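Local atomic coordinates of hypothetical protein (Prochlorococcus marinus, PDB entry 2HX5), a protein that probably hydrolyses 1,4-dihydroxy-2-naphthoyl-CoA to 1,4-dihydroxy-2-naphthoate and free CoA, a step of phylloquinone (vitamin K1) biosynthesis. Residues Leu10-Arg15 / Cys34-Glu39; His28-Trp33 / Ala74-Pro79; Asn98-His103 / Arg139-Ser144; His103-Phe106 / Gln111-Ala114. All coordinates share one frame; numbering follows the deposited sequence.

Overall arrangement
The four contacts illustrate how a hot-dog fold is put together, an antiparallel sheet wrapped round one long helix. Contacts 1 and 2 set helix 29-45 against the outermost strands of the chain's sheet, 9-13 and 65-76; their centres lie 11 Å apart. Contact 4 ties two inner strands together, 8 Å from contact 2 between centres. Contact 3 brings helix 135-143 to strand 99-108, about 21 Å from contact 2 between centres, while W38 of contact 1 touches W140. The side chain of D20, the predicted active-site residue, lies about 10 Å from that of F76 in contact 2. H35 and E39 of contact 1 each line a pocket holding 2-ethoxyethanol, probably from the crystallisation liquor.

Contact 1: residues Leu10-Arg15 / Cys34-Glu39; sequences LRRVVR and CHESWE
L10 and S37 form the close-packed part of this contact, while R12 and E36 form its polar, more open part. The leucine turns its CD1 methyl onto the helix backbone, 3.3 Å from S37 O, and the same methyl lies 4.0 Å from S37 CB. In one of two modelled conformers the serine hydroxyl is turned back along the helix, and there S37 OG donates to C34 O at 2.9 Å, a carbonyl that also receives the helical bond from W38 N.

The pairing belongs to the hot-dog fold, in which an antiparallel sheet curls round a long central helix: strand 9-13, outermost in this chain's sheet, lies here alongside helix 29-45. R12 points from that strand toward the helix and its chain bends at chi3 (-63°), bringing the guanidinium across the E36 side chain at about a right angle. R12 NH1 donates to E36 OE1 at 2.9 Å with a nearly straight bond (168°), completing a salt bridge. The acceptor lies close to the guanidinium plane, but the donor reaches the carboxylate from above its plane, and the two flat groups are 45° apart.

On the looser side a water bridges the pair, accepting from R12 NH2 at 3.1 Å and donating to E36 OE1 at 2.8 Å. The other oxygen, E36 OE2, is engaged by R32 from the preceding helix turn, and the indole of W33 makes a cation-pi contact with R12.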
# COMPACT_ATOMS: atom_id res chain seq x y z
N LEU A 10 -16.57 6.40 -13.98
CA LEU A 10 -16.41 6.51 -12.56
C LEU A 10 -15.46 7.67 -12.30
O LEU A 10 -14.90 8.27 -13.23
CB LEU A 10 -15.91 5.17 -11.98
CG LEU A 10 -16.85 3.97 -12.25
CD1 LEU A 10 -16.19 2.64 -11.91
CD2 LEU A 10 -18.20 4.13 -11.51
N ARG A 11 -15.32 8.06 -11.04
CA ARG A 11 -14.52 9.20 -10.67
C ARG A 11 -13.73 8.91 -9.41
O ARG A 11 -14.20 8.19 -8.52
CB ARG A 11 -15.41 10.41 -10.40
CG ARG A 11 -14.67 11.64 -9.84
CD ARG A 11 -15.66 12.81 -9.69
NE ARG A 11 -15.05 14.04 -9.17
CZ ARG A 11 -14.71 14.26 -7.90
NH1 ARG A 11 -14.90 13.32 -6.96
NH2 ARG A 11 -14.17 15.43 -7.56
N ARG A 12 -12.52 9.43 -9.36
CA ARG A 12 -11.81 9.46 -8.08
C ARG A 12 -10.84 10.63 -8.01
O ARG A 12 -10.40 11.21 -9.00
CB ARG A 12 -11.09 8.16 -7.79
CG ARG A 12 -9.81 7.94 -8.59
CD ARG A 12 -9.16 6.59 -8.21
NE ARG A 12 -8.71 6.50 -6.83
CZ ARG A 12 -8.96 5.48 -5.96
NH1 ARG A 12 -9.73 4.43 -6.22
NH2 ARG A 12 -8.39 5.53 -4.79
N VAL A 13 -10.50 10.93 -6.77
CA VAL A 13 -9.60 12.02 -6.46
C VAL A 13 -8.30 11.41 -5.91
O VAL A 13 -8.31 10.52 -5.02
CB VAL A 13 -10.18 13.03 -5.42
CG1 VAL A 13 -9.24 14.19 -5.21
CG2 VAL A 13 -11.61 13.45 -5.87
N VAL A 14 -7.19 11.87 -6.48
CA VAL A 14 -5.85 11.45 -6.10
C VAL A 14 -5.56 11.99 -4.66
O VAL A 14 -5.76 13.16 -4.40
CB VAL A 14 -4.77 11.96 -7.09
CG1 VAL A 14 -3.39 11.48 -6.68
CG2 VAL A 14 -5.12 11.53 -8.55
N ARG A 15 -5.11 11.12 -3.74
CA ARG A 15 -4.87 11.53 -2.37
C ARG A 15 -3.36 11.58 -2.08
O ARG A 15 -2.54 11.04 -2.86
CB ARG A 15 -5.59 10.58 -1.43
CG ARG A 15 -7.12 10.60 -1.61
CD ARG A 15 -7.73 11.93 -1.35
NE ARG A 15 -9.22 11.95 -1.47
CZ ARG A 15 -9.93 13.06 -1.64
NH1 ARG A 15 -9.40 14.27 -1.66
NH2 ARG A 15 -11.23 12.96 -1.75
N CYS A 34 -7.43 0.82 -10.57
CA CYS A 34 -8.16 0.01 -11.55
C CYS A 34 -8.98 -1.08 -10.91
O CYS A 34 -10.18 -1.22 -11.14
CB CYS A 34 -7.18 -0.62 -12.51
SG CYS A 34 -6.34 0.48 -13.69
N HIS A 35 -8.35 -1.83 -10.02
CA HIS A 35 -9.04 -2.93 -9.38
C HIS A 35 -10.22 -2.42 -8.57
O HIS A 35 -11.35 -2.96 -8.62
CB HIS A 35 -8.08 -3.75 -8.53
CG HIS A 35 -8.60 -5.10 -8.08
ND1 HIS A 35 -9.64 -5.26 -7.18
CD2 HIS A 35 -8.16 -6.34 -8.39
CE1 HIS A 35 -9.78 -6.56 -6.95
NE2 HIS A 35 -8.94 -7.23 -7.70
N GLU A 36 -9.99 -1.35 -7.82
CA GLU A 36 -11.10 -0.78 -7.05
C GLU A 36 -12.22 -0.27 -7.94
O GLU A 36 -13.39 -0.40 -7.60
CB GLU A 36 -10.63 0.37 -6.17
CG GLU A 36 -9.67 -0.01 -5.07
CD GLU A 36 -9.28 1.09 -4.09
OE1 GLU A 36 -9.78 2.21 -4.28
OE2 GLU A 36 -8.51 0.79 -3.15
N SER A 37 -11.90 0.32 -9.09
CA SER A 37 -12.96 0.78 -10.00
C SER A 37 -13.74 -0.36 -10.63
O SER A 37 -14.92 -0.22 -10.94
CB SER A 37 -12.43 1.72 -11.08
OG SER A 37 -11.76 1.02 -12.13
N TRP A 38 -13.07 -1.49 -10.85
CA TRP A 38 -13.73 -2.69 -11.34
C TRP A 38 -14.75 -3.18 -10.28
O TRP A 38 -15.91 -3.46 -10.58
CB TRP A 38 -12.70 -3.76 -11.67
CG TRP A 38 -13.29 -5.12 -11.93
CD1 TRP A 38 -14.22 -5.43 -12.86
CD2 TRP A 38 -12.95 -6.33 -11.27
NE1 TRP A 38 -14.48 -6.79 -12.84
CE2 TRP A 38 -13.72 -7.37 -11.85
CE3 TRP A 38 -12.06 -6.66 -10.24
CZ2 TRP A 38 -13.66 -8.72 -11.39
CZ3 TRP A 38 -11.95 -7.97 -9.85
CH2 TRP A 38 -12.76 -8.99 -10.41
N GLU A 39 -14.30 -3.24 -9.02
CA GLU A 39 -15.22 -3.60 -7.93
C GLU A 39 -16.40 -2.62 -7.89
O GLU A 39 -17.55 -3.02 -7.71
CB GLU A 39 -14.48 -3.60 -6.59
CG GLU A 39 -13.36 -4.62 -6.51
CD GLU A 39 -12.52 -4.46 -5.25
OE1 GLU A 39 -13.06 -4.77 -4.15
OE2 GLU A 39 -11.36 -4.02 -5.40
O HOH W 1 -9.07 3.94 -2.24

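Contact 2: residues His28-Trp33 / Ala74-Pro79; sequences HQLFRW and ADFRRP
L30, F76 and A74 carry most of the surface buried here, and their side-chain contacts are apolar. The leucine and the phenylalanine come at each other from opposite directions, one from the helix and the other from the strand. One methyl serves both strand residues: L30 CD2 lies 3.9 Å from A74 CB and equally far from F76 CE2. The CB of L30 backs up the second of these contacts, 4.0 Å from F76 CE2. With CG anti to the backbone N (chi1 -160°), L30 extends from the helix toward the strand, and its CD2 meets the phenyl ring of F76 obliquely.

A74 is small enough to receive a second side chain from the helix. The far end of the F31 ring reaches it, F31 CZ lying 3.7 Å from A74 CB, again at an oblique approach. The same ring atom comes within 3.9 Å of A74 N, bringing it against the strand backbone as well as the methyl. The alanine CB is therefore shared between two successive residues of the helix, L30 and F31.

This is helix-on-sheet packing at the start of the central helix of the hot-dog fold. The axes of the segments 29-33 and 74-76 pass 10.4 Å apart at 122° between their N-to-C directions. L30 also touches A114 on the adjoining strand 111-124 and F106 on strand 99-108. Strand 65-76 pairs with 111-124 on one side, and at A74 and D75 the sheet continues antiparallel into a strand of the third subunit, whose F31 stacks on F31.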
# COMPACT_ATOMS: atom_id res chain seq x y z
N HIS A 28 2.58 2.31 -9.21
CA HIS A 28 1.76 1.11 -9.03
C HIS A 28 0.40 1.40 -8.43
O HIS A 28 -0.48 0.54 -8.51
CB HIS A 28 2.50 0.01 -8.24
CG HIS A 28 2.95 0.40 -6.88
ND1 HIS A 28 2.06 0.54 -5.84
CD2 HIS A 28 4.19 0.53 -6.34
CE1 HIS A 28 2.73 0.85 -4.74
NE2 HIS A 28 4.02 0.80 -5.01
N GLN A 29 0.19 2.58 -7.88
CA GLN A 29 -1.12 2.94 -7.35
C GLN A 29 -2.19 2.88 -8.41
O GLN A 29 -3.37 2.64 -8.16
CB GLN A 29 -1.11 4.36 -6.78
CG GLN A 29 -0.25 4.51 -5.56
CD GLN A 29 -0.91 3.98 -4.33
OE1 GLN A 29 -2.08 3.59 -4.35
NE2 GLN A 29 -0.20 4.01 -3.23
N LEU A 30 -1.76 3.13 -9.65
CA LEU A 30 -2.74 3.08 -10.76
C LEU A 30 -3.48 1.75 -10.79
O LEU A 30 -4.65 1.70 -11.10
CB LEU A 30 -2.08 3.32 -12.13
CG LEU A 30 -3.06 3.76 -13.24
CD1 LEU A 30 -3.38 5.22 -13.14
CD2 LEU A 30 -2.49 3.40 -14.66
N PHE A 31 -2.75 0.68 -10.55
CA PHE A 31 -3.37 -0.66 -10.60
C PHE A 31 -4.35 -0.90 -9.52
O PHE A 31 -5.37 -1.56 -9.70
CB PHE A 31 -2.26 -1.72 -10.61
CG PHE A 31 -1.44 -1.75 -11.86
CD1 PHE A 31 -1.99 -2.19 -13.07
CD2 PHE A 31 -0.14 -1.33 -11.83
CE1 PHE A 31 -1.25 -2.19 -14.22
CE2 PHE A 31 0.61 -1.32 -12.99
CZ PHE A 31 0.04 -1.79 -14.18
N ARG A 32 -4.03 -0.40 -8.32
CA ARG A 32 -5.01 -0.45 -7.23
C ARG A 32 -6.29 0.30 -7.60
O ARG A 32 -7.43 -0.14 -7.41
CB ARG A 32 -4.45 0.15 -5.91
CG ARG A 32 -5.53 0.20 -4.83
CD ARG A 32 -4.86 0.60 -3.52
NE ARG A 32 -4.43 2.00 -3.52
CZ ARG A 32 -5.21 3.05 -3.27
NH1 ARG A 32 -6.50 2.96 -3.02
NH2 ARG A 32 -4.68 4.25 -3.29
N TRP A 33 -6.11 1.48 -8.18
CA TRP A 33 -7.28 2.25 -8.61
C TRP A 33 -8.12 1.50 -9.65
O TRP A 33 -9.36 1.56 -9.68
CB TRP A 33 -6.89 3.61 -9.20
CG TRP A 33 -6.15 4.52 -8.22
CD1 TRP A 33 -5.96 4.35 -6.90
CD2 TRP A 33 -5.43 5.68 -8.57
NE1 TRP A 33 -5.21 5.38 -6.38
CE2 TRP A 33 -4.86 6.22 -7.40
CE3 TRP A 33 -5.23 6.35 -9.79
CZ2 TRP A 33 -4.08 7.37 -7.40
CZ3 TRP A 33 -4.48 7.49 -9.78
CH2 TRP A 33 -3.91 8.00 -8.60
N ALA A 74 0.19 -1.08 -18.04
CA ALA A 74 -0.20 0.33 -18.04
C ALA A 74 0.76 1.17 -18.81
O ALA A 74 1.98 0.87 -18.84
CB ALA A 74 -0.33 0.89 -16.66
N ASP A 75 0.24 2.25 -19.41
CA ASP A 75 1.08 3.31 -20.02
C ASP A 75 0.77 4.59 -19.22
O ASP A 75 -0.40 4.90 -18.97
CB ASP A 75 0.71 3.55 -21.47
CG ASP A 75 1.05 2.46 -22.44
OD1 ASP A 75 1.49 1.37 -22.13
OD2 ASP A 75 0.74 2.70 -23.65
N PHE A 76 1.81 5.33 -18.88
CA PHE A 76 1.70 6.56 -18.11
C PHE A 76 2.10 7.68 -19.05
O PHE A 76 3.24 7.74 -19.49
CB PHE A 76 2.60 6.48 -16.87
CG PHE A 76 2.32 5.32 -15.99
CD1 PHE A 76 2.94 4.09 -16.23
CD2 PHE A 76 1.46 5.38 -14.91
CE1 PHE A 76 2.73 3.01 -15.48
CE2 PHE A 76 1.28 4.27 -14.10
CZ PHE A 76 1.86 3.08 -14.42
N ARG A 77 1.17 8.59 -19.33
CA ARG A 77 1.34 9.56 -20.41
C ARG A 77 1.55 10.94 -19.87
O ARG A 77 2.38 11.70 -20.41
CB ARG A 77 0.11 9.57 -21.34
CG ARG A 77 -0.38 8.17 -21.83
CD ARG A 77 0.63 7.37 -22.67
NE ARG A 77 0.80 7.97 -24.00
CZ ARG A 77 1.96 8.33 -24.54
NH1 ARG A 77 3.12 8.14 -23.90
NH2 ARG A 77 1.97 8.88 -25.75
N ARG A 78 0.82 11.31 -18.81
CA ARG A 78 0.96 12.65 -18.18
C ARG A 78 1.02 12.52 -16.69
O ARG A 78 0.39 11.65 -16.13
CB ARG A 78 -0.24 13.52 -18.56
CG ARG A 78 -0.32 13.80 -20.04
CD ARG A 78 -1.61 14.43 -20.47
NE ARG A 78 -1.33 15.47 -21.44
CZ ARG A 78 -1.22 16.76 -21.15
NH1 ARG A 78 -1.40 17.21 -19.90
NH2 ARG A 78 -0.94 17.63 -22.13
N PRO A 79 1.78 13.39 -16.02
CA PRO A 79 1.87 13.30 -14.56
C PRO A 79 0.52 13.50 -13.87
O PRO A 79 -0.33 14.31 -14.30
CB PRO A 79 2.83 14.41 -14.17
CG PRO A 79 2.96 15.25 -15.34
CD PRO A 79 2.59 14.48 -16.56

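Contact 3: residues Asn98-His103 / Arg139-Ser144; sequences NSFQVH and RWLEAS
F100 and V102, alternate residues on one face of strand 99-103, meet W140 and L141 of the helix. The aliphatic contacts centre on L141, whose two methyls both lie against the base of the phenylalanine from the same side: L141 CD1 lies 3.8 Å from F100 CB, and L141 CD2 4.0 Å from the same carbon. The two side chains cross at about a right angle. Shortening this leucine to an alanine removes both methyls and is likely to open a gap beside F100 CB, giving the phenyl ring more freedom to shift.

Aromatic contact comes from W140. Its CG is anti to the backbone N (chi1 175°), which carries the six-membered part of the indole toward the strand. There W140 CZ3 reaches F100 CE2 at 4.1 Å, an oblique meeting of rings. V102 approaches the indole at its edge, with V102 CG2 near the ring plane and 3.9 Å from W140 CH2.

Polar bonds lie to the side of this apolar core. S144 OG donates to W140 O at 2.7 Å, joining the residue after the helix to its last turn, and the same hydroxyl oxygen is hydrogen-bonded to W7 NE1. The indole nitrogen of W140 is held by S41 of helix 29-45.

The axes of strand 99-103 and helix 139-143 are 11.0 Å apart and inclined at 53°. Helix 135-143 thus packs on the sheet close to helix 29-45: W140 meets W38 and L42 there, while W140 and L141 rest on P92 of strand 85-96 and F100 stacks with H120 of strand 111-124.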
# COMPACT_ATOMS: atom_id res chain seq x y z
N ASN A 98 -14.19 -18.40 -20.46
CA ASN A 98 -13.43 -18.51 -19.21
C ASN A 98 -12.59 -17.29 -18.84
O ASN A 98 -11.83 -17.34 -17.88
CB ASN A 98 -12.44 -19.66 -19.32
CG ASN A 98 -13.09 -20.99 -19.67
OD1 ASN A 98 -14.30 -21.20 -19.50
ND2 ASN A 98 -12.27 -21.91 -20.17
N SER A 99 -12.69 -16.19 -19.58
CA SER A 99 -11.75 -15.10 -19.39
C SER A 99 -12.31 -13.79 -19.90
O SER A 99 -13.07 -13.75 -20.89
CB SER A 99 -10.46 -15.44 -20.14
OG SER A 99 -9.47 -14.44 -20.10
N PHE A 100 -11.84 -12.71 -19.30
CA PHE A 100 -12.20 -11.37 -19.72
C PHE A 100 -11.05 -10.40 -19.39
O PHE A 100 -10.16 -10.72 -18.57
CB PHE A 100 -13.52 -10.90 -19.09
CG PHE A 100 -13.45 -10.60 -17.62
CD1 PHE A 100 -13.56 -11.62 -16.69
CD2 PHE A 100 -13.27 -9.30 -17.17
CE1 PHE A 100 -13.47 -11.37 -15.34
CE2 PHE A 100 -13.18 -9.04 -15.81
CZ PHE A 100 -13.29 -10.10 -14.90
N GLN A 101 -11.06 -9.26 -20.03
CA GLN A 101 -10.15 -8.17 -19.63
C GLN A 101 -10.95 -6.87 -19.54
O GLN A 101 -12.08 -6.78 -20.02
CB GLN A 101 -8.97 -8.11 -20.57
CG GLN A 101 -9.26 -7.83 -21.96
CD GLN A 101 -8.05 -8.00 -22.87
OE1 GLN A 101 -7.04 -8.70 -22.56
NE2 GLN A 101 -8.12 -7.32 -23.97
N VAL A 102 -10.37 -5.92 -18.80
CA VAL A 102 -10.91 -4.60 -18.63
C VAL A 102 -9.82 -3.61 -18.97
O VAL A 102 -8.73 -3.71 -18.44
CB VAL A 102 -11.45 -4.34 -17.20
CG1 VAL A 102 -12.15 -3.02 -17.16
CG2 VAL A 102 -12.37 -5.52 -16.74
N HIS A 103 -10.18 -2.65 -19.81
CA HIS A 103 -9.34 -1.52 -20.15
C HIS A 103 -9.83 -0.32 -19.32
O HIS A 103 -11.05 -0.08 -19.19
CB HIS A 103 -9.41 -1.22 -21.65
CG HIS A 103 -8.52 -0.11 -22.10
ND1 HIS A 103 -8.98 1.18 -22.15
CD2 HIS A 103 -7.25 -0.10 -22.60
CE1 HIS A 103 -8.03 1.96 -22.65
NE2 HIS A 103 -6.96 1.20 -22.93
N ARG A 139 -23.30 -11.48 -16.89
CA ARG A 139 -24.31 -10.42 -17.05
C ARG A 139 -23.75 -9.00 -17.19
O ARG A 139 -24.20 -8.21 -18.05
CB ARG A 139 -25.29 -10.46 -15.89
CG ARG A 139 -26.26 -11.63 -15.97
CD ARG A 139 -27.39 -11.49 -14.97
NE ARG A 139 -26.99 -11.77 -13.61
CZ ARG A 139 -27.03 -10.90 -12.60
NH1 ARG A 139 -27.41 -9.64 -12.78
NH2 ARG A 139 -26.65 -11.32 -11.39
N TRP A 140 -22.77 -8.68 -16.35
CA TRP A 140 -22.07 -7.44 -16.41
C TRP A 140 -21.34 -7.24 -17.73
O TRP A 140 -21.41 -6.17 -18.30
CB TRP A 140 -21.14 -7.35 -15.21
CG TRP A 140 -20.22 -6.15 -15.17
CD1 TRP A 140 -20.51 -4.87 -14.75
CD2 TRP A 140 -18.82 -6.16 -15.46
NE1 TRP A 140 -19.38 -4.09 -14.82
CE2 TRP A 140 -18.34 -4.87 -15.24
CE3 TRP A 140 -17.93 -7.16 -15.88
CZ2 TRP A 140 -16.99 -4.53 -15.45
CZ3 TRP A 140 -16.64 -6.85 -16.06
CH2 TRP A 140 -16.16 -5.55 -15.86
N LEU A 141 -20.61 -8.24 -18.20
CA LEU A 141 -19.93 -8.19 -19.50
C LEU A 141 -20.94 -7.93 -20.61
O LEU A 141 -20.76 -7.03 -21.45
CB LEU A 141 -19.14 -9.47 -19.75
CG LEU A 141 -17.92 -9.65 -18.89
CD1 LEU A 141 -17.34 -11.06 -19.02
CD2 LEU A 141 -16.84 -8.62 -19.25
N GLU A 142 -22.04 -8.69 -20.61
CA GLU A 142 -23.04 -8.53 -21.65
C GLU A 142 -23.65 -7.11 -21.61
O GLU A 142 -23.81 -6.48 -22.69
CB GLU A 142 -24.13 -9.60 -21.51
CG GLU A 142 -24.96 -9.79 -22.80
CD GLU A 142 -24.12 -10.45 -23.93
OE1 GLU A 142 -23.14 -11.16 -23.61
OE2 GLU A 142 -24.44 -10.26 -25.13
N ALA A 143 -23.99 -6.61 -20.42
CA ALA A 143 -24.64 -5.31 -20.25
C ALA A 143 -23.72 -4.19 -20.66
O ALA A 143 -24.17 -3.12 -21.04
CB ALA A 143 -25.16 -5.11 -18.81
N SER A 144 -22.41 -4.43 -20.56
CA SER A 144 -21.40 -3.43 -20.81
C SER A 144 -20.92 -3.42 -22.25
O SER A 144 -19.97 -2.68 -22.57
CB SER A 144 -20.18 -3.69 -19.92
OG SER A 144 -20.52 -3.59 -18.55

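Contact 4: residues His103-Phe106 / Gln111-Ala114; sequences HFEF and QIAA
A beta hairpin joins strands 99-108 and 111-124, and near its turn F106 faces both A113 and A114. The two backbone bonds both involve F106: F106 N donates to A114 O at 2.9 Å, and A113 N donates to F106 O at 2.8 Å. The carbonyl F106 O also receives a CA-H...O contact from I112 CA at 3.5 Å.

Two residues opposite one make this a classic beta bulge in an antiparallel ladder, with F106 and A114 as the hydrogen-bonded pair. Their side chains share the sheet face that carries helix 29-45, where F106 touches L30 and C34. The A114 carbonyl oxygen lies at the edge of the phenyl ring, 3.6 Å from F106 CD1, while F106 CD1 and A114 CB are a looser 4.4 Å apart.

E105 and I112 meet across the strands, their chains crossing at about a right angle. Having CG anti to the backbone N (chi1 178°) and an extended chain, E105 lays its carboxylate carbon E105 CD 3.8 Å from I112 CD1. Its oxygens are engaged by arginines, E105 OE1 by R91 and E105 OE2 by R107. Were this glutamate a leucine, R91 and R107 would probably lose their shared carboxylate, leaving two charges without a mate.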
# COMPACT_ATOMS: atom_id res chain seq x y z
N HIS A 103 -10.18 -2.65 -19.81
CA HIS A 103 -9.34 -1.52 -20.15
C HIS A 103 -9.83 -0.32 -19.32
O HIS A 103 -11.05 -0.08 -19.19
CB HIS A 103 -9.41 -1.22 -21.65
CG HIS A 103 -8.52 -0.11 -22.10
ND1 HIS A 103 -8.98 1.18 -22.15
CD2 HIS A 103 -7.25 -0.10 -22.60
CE1 HIS A 103 -8.03 1.96 -22.65
NE2 HIS A 103 -6.96 1.20 -22.93
N PHE A 104 -8.89 0.46 -18.78
CA PHE A 104 -9.17 1.58 -17.93
C PHE A 104 -8.50 2.78 -18.53
O PHE A 104 -7.27 2.78 -18.74
CB PHE A 104 -8.56 1.33 -16.55
CG PHE A 104 -9.04 0.06 -15.87
CD1 PHE A 104 -8.46 -1.17 -16.11
CD2 PHE A 104 -10.11 0.13 -14.97
CE1 PHE A 104 -8.90 -2.32 -15.47
CE2 PHE A 104 -10.53 -1.01 -14.34
CZ PHE A 104 -9.92 -2.23 -14.59
N GLU A 105 -9.25 3.85 -18.77
CA GLU A 105 -8.66 5.11 -19.26
C GLU A 105 -8.84 6.19 -18.19
O GLU A 105 -9.97 6.37 -17.70
CB GLU A 105 -9.38 5.50 -20.54
CG GLU A 105 -8.95 6.73 -21.14
CD GLU A 105 -9.81 7.08 -22.38
OE1 GLU A 105 -9.94 6.23 -23.27
OE2 GLU A 105 -10.38 8.18 -22.40
N PHE A 106 -7.78 6.90 -17.82
CA PHE A 106 -7.82 7.92 -16.78
C PHE A 106 -7.63 9.26 -17.41
O PHE A 106 -6.60 9.48 -18.10
CB PHE A 106 -6.66 7.72 -15.81
CG PHE A 106 -6.78 6.47 -14.99
CD1 PHE A 106 -6.38 5.27 -15.52
CD2 PHE A 106 -7.26 6.50 -13.66
CE1 PHE A 106 -6.49 4.11 -14.79
CE2 PHE A 106 -7.34 5.34 -12.90
CZ PHE A 106 -6.97 4.13 -13.47
N GLN A 111 -7.85 15.28 -20.67
CA GLN A 111 -6.73 14.71 -21.39
C GLN A 111 -6.39 13.35 -20.78
O GLN A 111 -6.51 13.18 -19.60
CB GLN A 111 -5.55 15.62 -21.25
CG GLN A 111 -5.81 16.98 -21.95
CD GLN A 111 -4.53 17.72 -22.27
OE1 GLN A 111 -4.21 18.75 -21.64
NE2 GLN A 111 -3.77 17.21 -23.25
N ILE A 112 -5.99 12.40 -21.59
CA ILE A 112 -5.65 11.07 -21.09
C ILE A 112 -4.32 11.14 -20.37
O ILE A 112 -3.31 11.53 -20.98
CB ILE A 112 -5.56 10.01 -22.19
CG1 ILE A 112 -6.93 9.82 -22.87
CG2 ILE A 112 -5.14 8.63 -21.61
CD1 ILE A 112 -6.93 8.85 -24.08
N ALA A 113 -4.30 10.81 -19.07
CA ALA A 113 -3.07 10.82 -18.30
C ALA A 113 -2.44 9.42 -18.21
O ALA A 113 -1.23 9.31 -18.06
CB ALA A 113 -3.35 11.33 -16.92
N ALA A 114 -3.23 8.37 -18.30
CA ALA A 114 -2.76 7.00 -18.17
C ALA A 114 -3.85 6.07 -18.68
O ALA A 114 -5.06 6.40 -18.70
CB ALA A 114 -2.42 6.68 -16.70